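Local structure of ribosome inactivating type 1 protein (Iris hollandica, 3MVG) at residues F19-N22 and L23-R26; A41-S45 and Q46-L50; V65-R68 and V69-Y72. The protein belongs to the type 1 ribosome-inactivating proteins, single-chain plant proteins that lack the lectin chain of their type 2 relatives. One frame throughout, in Å; residues are numbered along the deposited sequence. Where two conformers were deposited one is given.

Contact 1. Residues F19-N22 and L23-R26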
loop_
_atom_site.group_PDB
_atom_site.type_symbol
_atom_site.label_atom_id
_atom_site.label_comp_id
_atom_site.label_asym_id
_atom_site.label_seq_id
_atom_site.Cartn_x
_atom_site.Cartn_y
_atom_site.Cartn_z
ATOM N N PHE A 19 9.430 -8.831 -4.302
ATOM C CA PHE A 19 10.104 -9.667 -3.319
ATOM C C PHE A 19 9.127 -10.168 -2.248
ATOM O O PHE A 19 9.035 -11.361 -1.999
ATOM C CB PHE A 19 11.286 -8.900 -2.707
ATOM C CG PHE A 19 11.708 -9.395 -1.348
ATOM C CD1 PHE A 19 12.161 -10.697 -1.169
ATOM C CD2 PHE A 19 11.677 -8.552 -0.253
ATOM C CE1 PHE A 19 12.558 -11.162 0.088
ATOM C CE2 PHE A 19 12.074 -9.005 1.008
ATOM C CZ PHE A 19 12.515 -10.314 1.175
ATOM N N LEU A 20 8.381 -9.255 -1.647
ATOM C CA LEU A 20 7.460 -9.641 -0.586
ATOM C C LEU A 20 6.370 -10.560 -1.095
ATOM O O LEU A 20 5.952 -11.469 -0.385
ATOM C CB LEU A 20 6.842 -8.413 0.076
ATOM C CG LEU A 20 7.801 -7.543 0.890
ATOM C CD1 LEU A 20 7.006 -6.409 1.483
ATOM C CD2 LEU A 20 8.486 -8.333 2.005
ATOM N N GLN A 21 5.889 -10.332 -2.312
ATOM C CA GLN A 21 4.821 -11.183 -2.825
ATOM C C GLN A 21 5.334 -12.595 -3.085
ATOM O O GLN A 21 4.663 -13.578 -2.747
ATOM C CB GLN A 21 4.157 -10.579 -4.064
ATOM C CG GLN A 21 2.892 -11.338 -4.482
ATOM C CD GLN A 21 1.886 -11.447 -3.347
ATOM O OE1 GLN A 21 1.648 -10.489 -2.616
ATOM N NE2 GLN A 21 1.283 -12.621 -3.197
ATOM N N ASN A 22 6.521 -12.715 -3.673
ATOM C CA ASN A 22 7.138 -14.032 -3.848
ATOM C C ASN A 22 7.372 -14.718 -2.503
ATOM O O ASN A 22 7.182 -15.929 -2.361
ATOM C CB ASN A 22 8.449 -13.920 -4.627
ATOM C CG ASN A 22 8.228 -13.775 -6.115
ATOM O OD1 ASN A 22 7.286 -14.340 -6.674
ATOM N ND2 ASN A 22 9.102 -13.025 -6.772
ATOM N N LEU A 23 7.772 -13.932 -1.512
ATOM C CA LEU A 23 7.935 -14.444 -0.170
ATOM C C LEU A 23 6.609 -14.989 0.401
ATOM O O LEU A 23 6.555 -16.114 0.901
ATOM C CB LEU A 23 8.540 -13.355 0.718
ATOM C CG LEU A 23 8.698 -13.694 2.192
ATOM C CD1 LEU A 23 9.609 -14.884 2.406
ATOM C CD2 LEU A 23 9.233 -12.487 2.926
ATOM N N ARG A 24 5.539 -14.211 0.287
ATOM C CA ARG A 24 4.227 -14.659 0.758
ATOM C C ARG A 24 3.807 -15.947 0.058
ATOM O O ARG A 24 3.254 -16.846 0.692
ATOM C CB ARG A 24 3.159 -13.589 0.533
ATOM C CG ARG A 24 3.334 -12.332 1.362
ATOM C CD ARG A 24 2.112 -11.416 1.237
ATOM N NE ARG A 24 2.438 -10.113 1.806
ATOM C CZ ARG A 24 2.861 -9.057 1.111
ATOM N NH1 ARG A 24 2.921 -9.098 -0.217
ATOM N NH2 ARG A 24 3.207 -7.955 1.753
ATOM N N ASN A 25 4.067 -16.036 -1.244
ATOM C CA ASN A 25 3.671 -17.212 -2.021
ATOM C C ASN A 25 4.374 -18.489 -1.565
ATOM O O ASN A 25 3.780 -19.572 -1.582
ATOM C CB ASN A 25 3.901 -16.968 -3.517
ATOM C CG ASN A 25 2.956 -15.934 -4.095
ATOM O OD1 ASN A 25 1.960 -15.552 -3.490
ATOM N ND2 ASN A 25 3.278 -15.467 -5.294
ATOM N N ARG A 26 5.624 -18.360 -1.138
ATOM C CA ARG A 26 6.381 -19.500 -0.623
ATOM C C ARG A 26 6.070 -19.821 0.839
ATOM O O ARG A 26 6.124 -20.980 1.246
ATOM C CB ARG A 26 7.888 -19.287 -0.798
ATOM C CG ARG A 26 8.374 -19.046 -2.246
ATOM C CD ARG A 26 8.302 -20.280 -3.165
ATOM N NE ARG A 26 6.931 -20.625 -3.552
ATOM C CZ ARG A 26 6.211 -19.962 -4.454
ATOM N NH1 ARG A 26 6.728 -18.910 -5.089
ATOM N NH2 ARG A 26 4.974 -20.349 -4.724
HETATM O O HOH W 1 5.873 -16.657 -6.501
#

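Contact 2. Residues A41-S45 and Q46-L50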
loop_
_atom_site.group_PDB
_atom_site.type_symbol
_atom_site.label_atom_id
_atom_site.label_comp_id
_atom_site.label_asym_id
_atom_site.label_seq_id
_atom_site.Cartn_x
_atom_site.Cartn_y
_atom_site.Cartn_z
ATOM N N ALA A 41 0.560 -25.645 8.975
ATOM C CA ALA A 41 0.715 -26.272 10.281
ATOM C C ALA A 41 2.172 -26.732 10.446
ATOM O O ALA A 41 2.834 -27.081 9.464
ATOM C CB ALA A 41 -0.235 -27.452 10.404
ATOM N N GLN A 42 2.675 -26.728 11.678
ATOM C CA GLN A 42 4.045 -27.196 11.926
ATOM C C GLN A 42 4.153 -28.706 11.674
ATOM O O GLN A 42 3.368 -29.485 12.217
ATOM C CB GLN A 42 4.521 -26.813 13.334
ATOM C CG GLN A 42 6.044 -26.881 13.499
ATOM C CD GLN A 42 6.628 -25.741 14.332
ATOM O OE1 GLN A 42 6.423 -24.558 14.037
ATOM N NE2 GLN A 42 7.391 -26.097 15.359
ATOM N N SER A 43 5.099 -29.101 10.822
ATOM C CA SER A 43 5.300 -30.511 10.476
ATOM C C SER A 43 6.464 -31.142 11.235
ATOM O O SER A 43 6.521 -32.365 11.380
ATOM C CB SER A 43 5.513 -30.684 8.970
ATOM O OG SER A 43 6.797 -30.232 8.566
ATOM N N GLY A 44 7.388 -30.309 11.700
ATOM C CA GLY A 44 8.607 -30.788 12.347
ATOM C C GLY A 44 9.698 -31.158 11.357
ATOM O O GLY A 44 10.744 -31.683 11.746
ATOM N N SER A 45 9.461 -30.881 10.076
ATOM C CA SER A 45 10.426 -31.175 9.024
ATOM C C SER A 45 10.951 -29.903 8.355
ATOM O O SER A 45 10.444 -28.805 8.602
ATOM C CB SER A 45 9.806 -32.096 7.976
ATOM O OG SER A 45 8.958 -31.366 7.109
ATOM N N GLN A 46 11.953 -30.073 7.495
ATOM C CA GLN A 46 12.556 -28.982 6.724
ATOM C C GLN A 46 11.565 -28.271 5.810
ATOM O O GLN A 46 11.829 -27.155 5.368
ATOM C CB GLN A 46 13.719 -29.506 5.873
ATOM C CG GLN A 46 15.020 -29.681 6.633
ATOM C CD GLN A 46 16.128 -30.228 5.765
ATOM O OE1 GLN A 46 16.209 -29.925 4.573
ATOM N NE2 GLN A 46 16.993 -31.039 6.358
ATOM N N GLN A 47 10.442 -28.925 5.516
ATOM C CA GLN A 47 9.377 -28.311 4.723
ATOM C C GLN A 47 8.829 -27.060 5.411
ATOM O O GLN A 47 8.243 -26.206 4.744
ATOM C CB GLN A 47 8.256 -29.327 4.446
ATOM C CG GLN A 47 7.169 -28.825 3.479
ATOM C CD GLN A 47 6.353 -29.937 2.830
ATOM O OE1 GLN A 47 5.151 -29.779 2.585
ATOM N NE2 GLN A 47 7.002 -31.059 2.538
ATOM N N ASP A 48 9.029 -26.968 6.728
ATOM C CA ASP A 48 8.600 -25.822 7.537
ATOM C C ASP A 48 9.472 -24.585 7.337
ATOM O O ASP A 48 9.114 -23.519 7.819
ATOM C CB ASP A 48 8.672 -26.140 9.042
ATOM C CG ASP A 48 7.680 -27.200 9.505
ATOM O OD1 ASP A 48 6.705 -27.515 8.795
ATOM O OD2 ASP A 48 7.900 -27.709 10.629
ATOM N N LEU A 49 10.631 -24.722 6.695
ATOM C CA LEU A 49 11.601 -23.622 6.635
ATOM C C LEU A 49 11.649 -22.924 5.286
ATOM O O LEU A 49 11.299 -23.501 4.248
ATOM C CB LEU A 49 13.002 -24.109 7.027
ATOM C CG LEU A 49 13.138 -24.767 8.403
ATOM C CD1 LEU A 49 14.569 -25.249 8.640
ATOM C CD2 LEU A 49 12.690 -23.838 9.528
ATOM N N LEU A 50 12.081 -21.667 5.310
ATOM C CA LEU A 50 12.300 -20.899 4.102
ATOM C C LEU A 50 13.518 -20.022 4.330
ATOM O O LEU A 50 13.677 -19.442 5.400
ATOM C CB LEU A 50 11.059 -20.052 3.792
ATOM C CG LEU A 50 11.077 -19.279 2.479
ATOM C CD1 LEU A 50 11.054 -20.217 1.290
ATOM C CD2 LEU A 50 9.887 -18.353 2.434
HETATM O O HOH W 2 5.282 -26.211 7.353
#

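Contact 3. Residues V65-R68 and V69-Y72. With SO4 (sulfate ion), chain C.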
loop_
_atom_site.group_PDB
_atom_site.type_symbol
_atom_site.label_atom_id
_atom_site.label_comp_id
_atom_site.label_asym_id
_atom_site.label_seq_id
_atom_site.Cartn_x
_atom_site.Cartn_y
_atom_site.Cartn_z
ATOM N N VAL A 65 16.606 -17.345 8.162
ATOM C CA VAL A 65 15.824 -18.572 8.158
ATOM C C VAL A 65 14.478 -18.235 8.765
ATOM O O VAL A 65 14.404 -17.785 9.913
ATOM C CB VAL A 65 16.513 -19.696 8.957
ATOM C CG1 VAL A 65 15.714 -20.996 8.853
ATOM C CG2 VAL A 65 17.952 -19.886 8.479
ATOM N N LEU A 66 13.420 -18.416 7.983
ATOM C CA LEU A 66 12.071 -18.201 8.474
ATOM C C LEU A 66 11.385 -19.531 8.722
ATOM O O LEU A 66 11.649 -20.524 8.044
ATOM C CB LEU A 66 11.254 -17.361 7.488
ATOM C CG LEU A 66 11.446 -15.842 7.593
ATOM C CD1 LEU A 66 12.883 -15.431 7.285
ATOM C CD2 LEU A 66 10.462 -15.125 6.677
ATOM N N ASN A 67 10.520 -19.537 9.727
ATOM C CA ASN A 67 9.591 -20.621 9.944
ATOM C C ASN A 67 8.334 -20.266 9.149
ATOM O O ASN A 67 7.716 -19.231 9.382
ATOM C CB ASN A 67 9.297 -20.743 11.435
ATOM C CG ASN A 67 8.348 -21.880 11.770
ATOM O OD1 ASN A 67 7.848 -22.586 10.895
ATOM N ND2 ASN A 67 8.104 -22.065 13.063
ATOM N N ARG A 68 7.971 -21.103 8.184
ATOM C CA ARG A 68 6.777 -20.847 7.382
ATOM C C ARG A 68 5.493 -20.813 8.219
ATOM O O ARG A 68 4.529 -20.156 7.844
ATOM C CB ARG A 68 6.627 -21.886 6.270
ATOM C CG ARG A 68 7.706 -21.832 5.187
ATOM C CD ARG A 68 7.591 -22.981 4.174
ATOM N NE ARG A 68 6.323 -22.938 3.444
ATOM C CZ ARG A 68 5.447 -23.938 3.344
ATOM N NH1 ARG A 68 5.678 -25.129 3.887
ATOM N NH2 ARG A 68 4.332 -23.746 2.651
ATOM N N VAL A 69 5.484 -21.512 9.350
ATOM C CA VAL A 69 4.311 -21.552 10.233
ATOM C C VAL A 69 3.918 -20.154 10.722
ATOM O O VAL A 69 2.741 -19.834 10.830
ATOM C CB VAL A 69 4.535 -22.536 11.424
ATOM C CG1 VAL A 69 3.351 -22.548 12.390
ATOM C CG2 VAL A 69 4.797 -23.936 10.904
ATOM N N ASN A 70 4.908 -19.315 11.008
ATOM C CA ASN A 70 4.598 -17.991 11.536
ATOM C C ASN A 70 5.252 -16.837 10.776
ATOM O O ASN A 70 5.129 -15.676 11.173
ATOM C CB ASN A 70 4.889 -17.912 13.046
ATOM C CG ASN A 70 6.360 -18.046 13.373
ATOM O OD1 ASN A 70 7.201 -18.231 12.490
ATOM N ND2 ASN A 70 6.683 -17.935 14.660
ATOM N N ALA A 71 5.935 -17.166 9.679
ATOM C CA ALA A 71 6.640 -16.183 8.833
ATOM C C ALA A 71 7.736 -15.421 9.574
ATOM O O ALA A 71 8.141 -14.339 9.144
ATOM C CB ALA A 71 5.650 -15.208 8.179
ATOM N N TYR A 72 8.240 -15.991 10.663
ATOM C CA TYR A 72 9.164 -15.283 11.544
ATOM C C TYR A 72 10.581 -15.853 11.507
ATOM O O TYR A 72 10.802 -17.023 11.216
ATOM C CB TYR A 72 8.639 -15.316 12.979
ATOM C CG TYR A 72 9.036 -14.129 13.831
ATOM C CD1 TYR A 72 10.030 -14.239 14.809
ATOM C CD2 TYR A 72 8.402 -12.902 13.669
ATOM C CE1 TYR A 72 10.372 -13.151 15.615
ATOM C CE2 TYR A 72 8.720 -11.814 14.470
ATOM C CZ TYR A 72 9.710 -11.946 15.434
ATOM O OH TYR A 72 10.032 -10.856 16.214
HETATM S S SO4 C . 2.325 -27.048 3.414
HETATM O O1 SO4 C . 3.638 -27.420 3.779
HETATM O O2 SO4 C . 1.404 -26.765 4.444
HETATM O O3 SO4 C . 2.352 -25.866 2.701
HETATM O O4 SO4 C . 1.877 -28.125 2.545
#

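Contact 1. Residues F19-N22 and L23-R26
L23 lies one turn on from F19 and L20 along helix 13-27 and rests its CD2 methyl near both. That methyl lies 4.3 Å from F19 CZ, approaching the ring obliquely, and 4.3 Å from L20 CD2. The lean follows from the first torsion of L23, with CG swung opposite the backbone N (chi1 176°). Strand 49-55 meets this apolar side through V52 and L50, while helix 146-164 brings V159 and A163 against L23, so the ridge belongs to the seam between this helix, the sheet and helix 146-164. Regular i to i+4 bonds run beneath it, such as L23 N to F19 O at 2.9 Å.

The next face of the helix is polar. R24 runs extended from CG to NE back along the helix, with L20 O over one face of its guanidinium. Its NH1 bonds to Q21 OE1 at 3.1 Å, reaching that oxygen from 41° above the amide plane. Q21 OE1 also takes R166 NH2, and the rest of R24 is held by A163 O, T162 O and a salt bridge to E169. Q21 NE2 makes only a weak bond to N25 OD1, 3.0 Å away. Towards solvent, N22, in the conformer described here, offers OD1 to a water 2.7 Å off, which also accepts from N25 ND2 and R26 NH1.

Contact 2. Residues A41-S45 and Q46-L50
D48 reaches back from the short 3-10 segment 46-48 and lays its carboxylate against the backbone of S43 and G44. This is the tight half of the contact. OD1 accepts the backbone N of S43 at 3.0 Å on its syn side, with the N-H pointing well at it (154°), and the hydroxyl S43 OG donates to the same OD1 at 2.7 Å from well above the carboxylate plane. OD2 takes G44 N at 2.9 Å, again on the syn side, and S43 N leans weakly towards it as well. Two backbone N-H groups and one hydroxyl therefore share the two oxygens, which fixes the rotation of the carboxylate and should favour its charged form. The backbone follows suit, with D48 N bonded to S45 O at 3.0 Å.

S43 OG does double duty. While it donates to D48 it accepts from S45 N at 3.1 Å and from S45 OG at 2.8 Å, a position that chi1 of 73°, with OG between the backbone N and the carbonyl carbon, allows. S45 OG in turn accepts Q47 N at 3.3 Å, so a chain of hydroxyls leads from the carboxylate to the start of the 3-10 turn.

The other side is much looser. Q42 touches the carboxylate merely through CG, 3.5 Å from D48 OD2, and sends its amide to N67. Q46 and Q47 extend away from the loop; the amide of Q46 finds a bound glycerol and its chain rests on Q93 and V94 of helix 92-95. The whole is an ST turn at S43 joined by an aspartate to a 3-10 turn, at the surface loop that leads into strand 49-55.

Contact 3. Residues V65-R68 and V69-Y72
N67 and Y72 close the tight connection between strands 61-67 and 72-78, N67 N giving a bond of 2.9 Å to Y72 O while A71 and Y72 both stand opposite N67, which makes this a G1 beta bulge. A71 takes the left-handed backbone conformation that such a bulge needs at its first position. Beside the bond, L66 CA brings its hydrogen to the same Y72 O. N67 O looks into the turn, accepting N70 N at 3.2 Å and, through a weak and bent bond, A71 N.

Two asparagine side chains bond to the turn's backbone. With its CG opposite the backbone N (chi1 -179°), N67 lies alongside V69, pointing the same way, and OD1 takes V69 N at 3.0 Å from well above the amide plane; V69 CG2 packs against the same oxygen at 3.3 Å. N67 ND2 bonds to Q42 OE1 of the neighbouring loop. N70 crosses N67 at about a right angle, their amides turned 57° apart, and its OD1 accepts Y72 N at 3.1 Å: an Asx turn just ahead of Y72. The hydroxyl of Y72 bonds to G106 O.

The side chain of R68 presents one guanidinium edge to a sulfate, NH1 to O1 at 3.1 Å and NH2 to O3 at 2.9 Å, both bonds nearly straight and with the sulfur in the guanidinium plane. The remaining N-H groups meet R26 O, Q47 O and S28 O. Carbonyls from the end of helix 13-27, with the residue just past it, and from the 3-10 segment 46-48 thus fix the orientation of the guanidinium, and the position of the anion, probably from the crystallisation liquor, is consistent with a fork that these carbonyls orient.

The three contacts meet round strand 49-55, which has helix 13-27 packed against it and strand 61-67 as a sheet neighbour. Contact 1 mixes a buried apolar ridge with a polar face; contact 2 is a surface loop, nearly all polar; contact 3 is partly buried, the turn joining two inner strands of the sheet. L50 of contact 2 packs on L23 and R26 of contact 1, L23 CD1 lying 3.5 Å from L50 CD2. Contacts 2 and 3 share neighbouring strands, their backbones joined by probable hydrogen bonds from R68 to D48 and from L66 to L50. A probable bond from R68 NE to R26 O ties the helix end to contact 3, by a polar link as well as by methyls.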